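Local coordinates for carboxysome shell vertex protein CcmL (Gloeobacter violaceus, PDB 4JW0) that probably forms the pentameric vertices of the shell of the carboxysome, the polyhedral inclusion that sequesters RuBisCO, at residues V22-G34 and Y40-W54. Numbering follows the deposited sequence.
Sequences VKFLLLQLIDEAG and YEVAADGVGAGLDEW
In the OB-fold barrel, strand 39-44 runs antiparallel to 24-30, and Tyr-40 sets ring carbon CD2 3.5 Å from Leu-26 CD1, while its OH bonds to Ile-30 O of a neighbouring subunit. Glu-41 and Leu-27 exchange two backbone hydrogen bonds; the Glu-41 carboxylate forms a salt bridge with Arg-59 of its own chain and a hydrogen bond with Met-1 N of the neighbouring subunit. Val-42 sets CG1 3.8 Å from Phe-24 CB; on the opposite face, Ala-43 CB packs 3.7 Å from Leu-27 CD1, and Ala-43 and Leu-25 exchange two backbone hydrogen bonds. Asp-45 N still bonds to Lys-23 O, and a water joins Asp-45 O to Lys-23 N. With CG opposite the backbone N (chi1 -179°), the Asp-45 carboxylate turns to the following loop: OD1 accepts from Val-47 N in an Asx turn and from Gly-48 N in the wider Asx motif, and OD2 additionally from Ala-49 N. Leu-25 CD1 lies 3.3 Å from Asp-45 OD2. An alanine here is likely to leave these three N-H groups without their acceptor and open a gap beside Leu-25 CD1. Finally, Trp-54 receives Ile-30 CG2 over its six-membered ring, with Gly-34 O 3.6 Å from CZ2 at the ring edge.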
ATOM      1  N   VAL A  22     -13.010   5.640  19.138  1.00 32.35           N
ATOM      2  CA  VAL A  22     -12.568   6.146  17.847  1.00 29.16           C
ATOM      3  C   VAL A  22     -13.756   6.563  16.987  1.00 26.52           C
ATOM      4  O   VAL A  22     -14.690   5.793  16.796  1.00 29.17           O
ATOM      5  CB  VAL A  22     -11.755   5.083  17.099  1.00 30.98           C
ATOM      6  CG1 VAL A  22     -11.275   5.622  15.761  1.00 29.92           C
ATOM      7  CG2 VAL A  22     -10.581   4.622  17.951  1.00 33.47           C
ATOM      8  N   LYS A  23     -13.717   7.790  16.480  1.00 24.51           N
ATOM      9  CA  LYS A  23     -14.732   8.262  15.555  1.00 26.13           C
ATOM     10  C   LYS A  23     -14.312   7.941  14.127  1.00 28.66           C
ATOM     11  O   LYS A  23     -13.184   8.225  13.719  1.00 24.71           O
ATOM     12  CB  LYS A  23     -14.949   9.765  15.716  1.00 28.98           C
ATOM     13  CG  LYS A  23     -16.107  10.306  14.897  1.00 44.11           C
ATOM     14  CD  LYS A  23     -16.324  11.790  15.144  1.00 58.43           C
ATOM     15  CE  LYS A  23     -17.448  12.330  14.270  1.00 51.50           C
ATOM     16  NZ  LYS A  23     -18.621  11.417  14.278  1.00 71.11           N
ATOM     17  N   PHE A  24     -15.222   7.340  13.371  1.00 24.05           N
ATOM     18  CA  PHE A  24     -14.935   6.938  11.999  1.00 23.24           C
ATOM     19  C   PHE A  24     -15.619   7.877  11.024  1.00 24.62           C
ATOM     20  O   PHE A  24     -16.844   7.987  11.023  1.00 28.35           O
ATOM     21  CB  PHE A  24     -15.429   5.511  11.738  1.00 20.82           C
ATOM     22  CG  PHE A  24     -14.832   4.474  12.651  1.00 24.24           C
ATOM     23  CD1 PHE A  24     -13.473   4.188  12.614  1.00 28.05           C
ATOM     24  CD2 PHE A  24     -15.636   3.762  13.525  1.00 24.22           C
ATOM     25  CE1 PHE A  24     -12.931   3.226  13.442  1.00 31.95           C
ATOM     26  CE2 PHE A  24     -15.094   2.795  14.354  1.00 30.55           C
ATOM     27  CZ  PHE A  24     -13.743   2.531  14.316  1.00 27.25           C
ATOM     28  N   LEU A  25     -14.833   8.548  10.185  1.00 18.24           N
ATOM     29  CA  LEU A  25     -15.394   9.419   9.159  1.00 19.06           C
ATOM     30  C   LEU A  25     -15.302   8.782   7.786  1.00 23.09           C
ATOM     31  O   LEU A  25     -14.264   8.256   7.408  1.00 21.54           O
ATOM     32  CB  LEU A  25     -14.663  10.764   9.113  1.00 25.19           C
ATOM     33  CG  LEU A  25     -14.883  11.748  10.255  1.00 27.81           C
ATOM     34  CD1 LEU A  25     -14.151  13.046   9.946  1.00 24.50           C
ATOM     35  CD2 LEU A  25     -16.359  11.999  10.489  1.00 28.89           C
ATOM     36  N   LEU A  26     -16.398   8.847   7.040  1.00 21.95           N
ATOM     37  CA  LEU A  26     -16.396   8.462   5.643  1.00 19.22           C
ATOM     38  C   LEU A  26     -15.874   9.627   4.811  1.00 23.40           C
ATOM     39  O   LEU A  26     -16.469  10.703   4.789  1.00 22.19           O
ATOM     40  CB  LEU A  26     -17.808   8.087   5.200  1.00 23.73           C
ATOM     41  CG  LEU A  26     -17.999   7.831   3.708  1.00 29.67           C
ATOM     42  CD1 LEU A  26     -17.287   6.554   3.310  1.00 25.79           C
ATOM     43  CD2 LEU A  26     -19.477   7.764   3.372  1.00 30.18           C
ATOM     44  N   LEU A  27     -14.754   9.403   4.133  1.00 20.40           N
ATOM     45  CA  LEU A  27     -14.119  10.425   3.314  1.00 20.51           C
ATOM     46  C   LEU A  27     -14.240  10.078   1.844  1.00 23.26           C
ATOM     47  O   LEU A  27     -13.971   8.945   1.441  1.00 22.52           O
ATOM     48  CB  LEU A  27     -12.628  10.544   3.652  1.00 22.49           C
ATOM     49  CG  LEU A  27     -12.210  10.790   5.103  1.00 18.77           C
ATOM     50  CD1 LEU A  27     -10.701  10.920   5.176  1.00 20.89           C
ATOM     51  CD2 LEU A  27     -12.882  12.035   5.660  1.00 19.64           C
ATOM     52  N   GLN A  28     -14.627  11.060   1.038  1.00 20.78           N
ATOM     53  CA  GLN A  28     -14.597  10.905  -0.409  1.00 21.19           C
ATOM     54  C   GLN A  28     -13.319  11.510  -0.967  1.00 15.87           C
ATOM     55  O   GLN A  28     -12.977  12.647  -0.655  1.00 20.30           O
ATOM     56  CB  GLN A  28     -15.808  11.584  -1.051  1.00 18.67           C
ATOM     57  CG  GLN A  28     -15.799  11.515  -2.561  1.00 20.60           C
ATOM     58  CD  GLN A  28     -17.068  12.078  -3.179  1.00 27.55           C
ATOM     59  OE1 GLN A  28     -17.739  12.923  -2.591  1.00 26.90           O
ATOM     60  NE2 GLN A  28     -17.398  11.607  -4.368  1.00 24.02           N
ATOM     61  N   LEU A  29     -12.613  10.751  -1.796  1.00 17.92           N
ATOM     62  CA  LEU A  29     -11.375  11.245  -2.380  1.00 20.32           C
ATOM     63  C   LEU A  29     -11.638  12.426  -3.299  1.00 24.02           C
ATOM     64  O   LEU A  29     -12.652  12.480  -4.008  1.00 21.64           O
ATOM     65  CB  LEU A  29     -10.651  10.142  -3.151  1.00 19.12           C
ATOM     66  CG  LEU A  29      -9.741   9.197  -2.355  1.00 26.64           C
ATOM     67  CD1 LEU A  29      -8.466   9.910  -1.952  1.00 29.28           C
ATOM     68  CD2 LEU A  29     -10.456   8.643  -1.133  1.00 24.00           C
ATOM     69  N   ILE A  30     -10.713  13.376  -3.262  1.00 20.53           N
ATOM     70  CA  ILE A  30     -10.739  14.540  -4.129  1.00 21.57           C
ATOM     71  C   ILE A  30      -9.590  14.403  -5.118  1.00 27.05           C
ATOM     72  O   ILE A  30      -8.494  13.968  -4.745  1.00 25.92           O
ATOM     73  CB  ILE A  30     -10.571  15.831  -3.315  1.00 24.71           C
ATOM     74  CG1 ILE A  30     -11.788  16.058  -2.415  1.00 21.05           C
ATOM     75  CG2 ILE A  30     -10.336  17.025  -4.231  1.00 24.78           C
ATOM     76  CD1 ILE A  30     -13.084  16.236  -3.168  1.00 25.08           C
ATOM     77  N   ASP A  31      -9.831  14.766  -6.375  1.00 26.65           N
ATOM     78  CA  ASP A  31      -8.817  14.589  -7.414  1.00 23.77           C
ATOM     79  C   ASP A  31      -7.963  15.840  -7.591  1.00 24.03           C
ATOM     80  O   ASP A  31      -8.097  16.810  -6.846  1.00 25.41           O
ATOM     81  CB  ASP A  31      -9.455  14.171  -8.743  1.00 29.50           C
ATOM     82  CG  ASP A  31     -10.169  15.307  -9.447  1.00 32.21           C
ATOM     83  OD1 ASP A  31      -9.959  16.484  -9.086  1.00 34.47           O
ATOM     84  OD2 ASP A  31     -10.936  15.013 -10.390  1.00 34.20           O
ATOM     85  N   GLU A  32      -7.086  15.807  -8.589  1.00 29.45           N
ATOM     86  CA  GLU A  32      -6.091  16.857  -8.790  1.00 32.36           C
ATOM     87  C   GLU A  32      -6.708  18.211  -9.128  1.00 44.41           C
ATOM     88  O   GLU A  32      -6.052  19.242  -9.006  1.00 36.26           O
ATOM     89  CB  GLU A  32      -5.139  16.460  -9.916  1.00 33.06           C
ATOM     90  CG  GLU A  32      -5.830  16.337 -11.270  1.00 34.65           C
ATOM     91  CD  GLU A  32      -4.883  16.522 -12.438  1.00 50.92           C
ATOM     92  OE1 GLU A  32      -5.304  16.240 -13.579  1.00 55.14           O
ATOM     93  OE2 GLU A  32      -3.729  16.954 -12.218  1.00 51.24           O
ATOM     94  N   ALA A  33      -7.965  18.202  -9.563  1.00 37.81           N
ATOM     95  CA  ALA A  33      -8.648  19.432  -9.952  1.00 31.84           C
ATOM     96  C   ALA A  33      -9.649  19.891  -8.891  1.00 30.11           C
ATOM     97  O   ALA A  33     -10.431  20.810  -9.123  1.00 34.80           O
ATOM     98  CB  ALA A  33      -9.350  19.237 -11.283  1.00 41.33           C
ATOM     99  N   GLY A  34      -9.628  19.247  -7.727  1.00 28.37           N
ATOM    100  CA  GLY A  34     -10.521  19.618  -6.646  1.00 28.36           C
ATOM    101  C   GLY A  34     -11.901  19.008  -6.802  1.00 24.63           C
ATOM    102  O   GLY A  34     -12.853  19.437  -6.159  1.00 28.87           O
ATOM    103  N   TYR A  40     -13.484   6.155  -1.884  1.00 20.52           N
ATOM    104  CA  TYR A  40     -13.660   6.597  -0.502  1.00 17.46           C
ATOM    105  C   TYR A  40     -12.670   5.892   0.438  1.00 19.67           C
ATOM    106  O   TYR A  40     -12.057   4.877   0.091  1.00 21.87           O
ATOM    107  CB  TYR A  40     -15.089   6.310  -0.032  1.00 19.69           C
ATOM    108  CG  TYR A  40     -15.299   4.856   0.319  1.00 20.21           C
ATOM    109  CD1 TYR A  40     -15.673   3.935  -0.654  1.00 23.52           C
ATOM    110  CD2 TYR A  40     -15.095   4.400   1.612  1.00 21.79           C
ATOM    111  CE1 TYR A  40     -15.849   2.602  -0.344  1.00 20.55           C
ATOM    112  CE2 TYR A  40     -15.271   3.065   1.934  1.00 24.46           C
ATOM    113  CZ  TYR A  40     -15.644   2.171   0.947  1.00 24.19           C
ATOM    114  OH  TYR A  40     -15.812   0.841   1.254  1.00 23.55           O
ATOM    115  N   GLU A  41     -12.529   6.448   1.632  1.00 17.54           N
ATOM    116  CA  GLU A  41     -11.768   5.823   2.706  1.00 18.89           C
ATOM    117  C   GLU A  41     -12.477   6.158   4.002  1.00 19.92           C
ATOM    118  O   GLU A  41     -13.019   7.258   4.145  1.00 22.72           O
ATOM    119  CB  GLU A  41     -10.333   6.365   2.750  1.00 20.42           C
ATOM    120  CG  GLU A  41      -9.407   5.629   3.730  1.00 23.09           C
ATOM    121  CD  GLU A  41      -8.833   4.332   3.152  1.00 27.93           C
ATOM    122  OE1 GLU A  41      -8.758   4.206   1.914  1.00 34.52           O
ATOM    123  OE2 GLU A  41      -8.451   3.433   3.934  1.00 31.08           O
ATOM    124  N   VAL A  42     -12.507   5.214   4.936  1.00 17.34           N
ATOM    125  CA  VAL A  42     -13.000   5.504   6.279  1.00 19.15           C
ATOM    126  C   VAL A  42     -11.794   5.737   7.179  1.00 17.65           C
ATOM    127  O   VAL A  42     -10.905   4.890   7.279  1.00 20.62           O
ATOM    128  CB  VAL A  42     -13.882   4.372   6.838  1.00 20.38           C
ATOM    129  CG1 VAL A  42     -14.375   4.724   8.226  1.00 18.86           C
ATOM    130  CG2 VAL A  42     -15.061   4.109   5.909  1.00 22.42           C
ATOM    131  N   ALA A  43     -11.754   6.900   7.816  1.00 19.30           N
ATOM    132  CA  ALA A  43     -10.594   7.308   8.585  1.00 18.89           C
ATOM    133  C   ALA A  43     -10.949   7.639  10.027  1.00 22.38           C
ATOM    134  O   ALA A  43     -12.035   8.142  10.319  1.00 21.85           O
ATOM    135  CB  ALA A  43      -9.925   8.503   7.920  1.00 20.06           C
ATOM    136  N   ALA A  44     -10.024   7.343  10.930  1.00 19.38           N
ATOM    137  CA  ALA A  44     -10.146   7.770  12.313  1.00 24.66           C
ATOM    138  C   ALA A  44      -9.958   9.280  12.385  1.00 22.35           C
ATOM    139  O   ALA A  44      -9.035   9.831  11.779  1.00 21.67           O
ATOM    140  CB  ALA A  44      -9.115   7.073  13.174  1.00 22.16           C
ATOM    141  N   ASP A  45     -10.832   9.946  13.131  1.00 21.30           N
ATOM    142  CA  ASP A  45     -10.785  11.398  13.239  1.00 19.76           C
ATOM    143  C   ASP A  45     -10.630  11.857  14.678  1.00 25.69           C
ATOM    144  O   ASP A  45     -11.593  11.849  15.451  1.00 22.84           O
ATOM    145  CB  ASP A  45     -12.041  12.038  12.652  1.00 21.72           C
ATOM    146  CG  ASP A  45     -12.010  13.562  12.740  1.00 28.83           C
ATOM    147  OD1 ASP A  45     -10.898  14.138  12.744  1.00 24.14           O
ATOM    148  OD2 ASP A  45     -13.091  14.188  12.812  1.00 26.78           O
ATOM    149  N   GLY A  46      -9.414  12.269  15.023  1.00 24.90           N
ATOM    150  CA  GLY A  46      -9.142  12.885  16.308  1.00 24.27           C
ATOM    151  C   GLY A  46      -8.950  14.384  16.165  1.00 28.12           C
ATOM    152  O   GLY A  46      -8.625  15.074  17.136  1.00 26.29           O
ATOM    153  N   VAL A  47      -9.154  14.893  14.953  1.00 21.65           N
ATOM    154  CA  VAL A  47      -9.047  16.325  14.699  1.00 23.29           C
ATOM    155  C   VAL A  47     -10.391  17.012  14.938  1.00 26.03           C
ATOM    156  O   VAL A  47     -10.461  18.064  15.578  1.00 29.52           O
ATOM    157  CB  VAL A  47      -8.575  16.604  13.267  1.00 30.01           C
ATOM    158  CG1 VAL A  47      -8.573  18.101  12.986  1.00 24.84           C
ATOM    159  CG2 VAL A  47      -7.182  16.026  13.055  1.00 23.84           C
ATOM    160  N   GLY A  48     -11.458  16.406  14.430  1.00 21.37           N
ATOM    161  CA  GLY A  48     -12.796  16.949  14.590  1.00 23.34           C
ATOM    162  C   GLY A  48     -13.254  17.666  13.337  1.00 27.84           C
ATOM    163  O   GLY A  48     -13.427  18.882  13.337  1.00 29.50           O
ATOM    164  N   ALA A  49     -13.457  16.909  12.262  1.00 25.20           N
ATOM    165  CA  ALA A  49     -13.846  17.485  10.982  1.00 27.89           C
ATOM    166  C   ALA A  49     -15.335  17.301  10.730  1.00 27.64           C
ATOM    167  O   ALA A  49     -15.898  16.242  11.003  1.00 27.95           O
ATOM    168  CB  ALA A  49     -13.040  16.857   9.853  1.00 22.31           C
ATOM    169  N   GLY A  50     -15.962  18.343  10.197  1.00 25.69           N
ATOM    170  CA  GLY A  50     -17.384  18.326   9.915  1.00 30.43           C
ATOM    171  C   GLY A  50     -17.713  18.054   8.459  1.00 25.63           C
ATOM    172  O   GLY A  50     -16.847  18.065   7.582  1.00 24.70           O
ATOM    173  N   LEU A  51     -18.990  17.803   8.207  1.00 26.70           N
ATOM    174  CA  LEU A  51     -19.478  17.522   6.866  1.00 25.56           C
ATOM    175  C   LEU A  51     -18.968  18.518   5.828  1.00 28.46           C
ATOM    176  O   LEU A  51     -18.983  19.724   6.056  1.00 26.86           O
ATOM    177  CB  LEU A  51     -21.003  17.545   6.872  1.00 30.16           C
ATOM    178  CG  LEU A  51     -21.704  16.708   5.811  1.00 42.90           C
ATOM    179  CD1 LEU A  51     -21.698  15.237   6.216  1.00 46.37           C
ATOM    180  CD2 LEU A  51     -23.123  17.226   5.604  1.00 52.72           C
ATOM    181  N   ASP A  52     -18.522  17.984   4.691  1.00 23.16           N
ATOM    182  CA  ASP A  52     -18.076  18.760   3.529  1.00 26.66           C
ATOM    183  C   ASP A  52     -16.725  19.465   3.687  1.00 27.17           C
ATOM    184  O   ASP A  52     -16.218  20.066   2.739  1.00 26.81           O
ATOM    185  CB  ASP A  52     -19.150  19.762   3.087  1.00 31.67           C
ATOM    186  CG  ASP A  52     -20.329  19.088   2.398  1.00 47.28           C
ATOM    187  OD1 ASP A  52     -20.140  17.991   1.833  1.00 49.84           O
ATOM    188  OD2 ASP A  52     -21.442  19.653   2.421  1.00 63.18           O
ATOM    189  N   GLU A  53     -16.122  19.378   4.865  1.00 25.81           N
ATOM    190  CA  GLU A  53     -14.786  19.929   5.041  1.00 21.57           C
ATOM    191  C   GLU A  53     -13.764  19.100   4.274  1.00 23.57           C
ATOM    192  O   GLU A  53     -13.927  17.893   4.118  1.00 24.38           O
ATOM    193  CB  GLU A  53     -14.426  19.986   6.524  1.00 26.36           C
ATOM    194  CG  GLU A  53     -15.210  21.033   7.297  1.00 35.46           C
ATOM    195  CD  GLU A  53     -14.613  21.326   8.659  1.00 37.77           C
ATOM    196  OE1 GLU A  53     -14.605  20.428   9.518  1.00 41.57           O
ATOM    197  OE2 GLU A  53     -14.152  22.463   8.875  1.00 35.72           O
ATOM    198  N   TRP A  54     -12.724  19.759   3.770  1.00 21.30           N
ATOM    199  CA  TRP A  54     -11.623  19.060   3.129  1.00 20.76           C
ATOM    200  C   TRP A  54     -10.600  18.703   4.187  1.00 21.98           C
ATOM    201  O   TRP A  54     -10.277  19.523   5.043  1.00 22.30           O
ATOM    202  CB  TRP A  54     -10.960  19.925   2.059  1.00 22.60           C
ATOM    203  CG  TRP A  54     -11.685  19.967   0.750  1.00 30.46           C
ATOM    204  CD1 TRP A  54     -13.012  19.745   0.536  1.00 31.71           C
ATOM    205  CD2 TRP A  54     -11.113  20.248  -0.532  1.00 24.46           C
ATOM    206  NE1 TRP A  54     -13.302  19.874  -0.804  1.00 32.32           N
ATOM    207  CE2 TRP A  54     -12.153  20.185  -1.479  1.00 29.23           C
ATOM    208  CE3 TRP A  54      -9.824  20.551  -0.971  1.00 23.51           C
ATOM    209  CZ2 TRP A  54     -11.942  20.412  -2.834  1.00 33.45           C
ATOM    210  CZ3 TRP A  54      -9.617  20.777  -2.318  1.00 33.64           C
ATOM    211  CH2 TRP A  54     -10.671  20.706  -3.233  1.00 30.23           C
TER
HETATM  212  O   HOH W   1     -11.392   9.470  16.936  1.00 31.76           O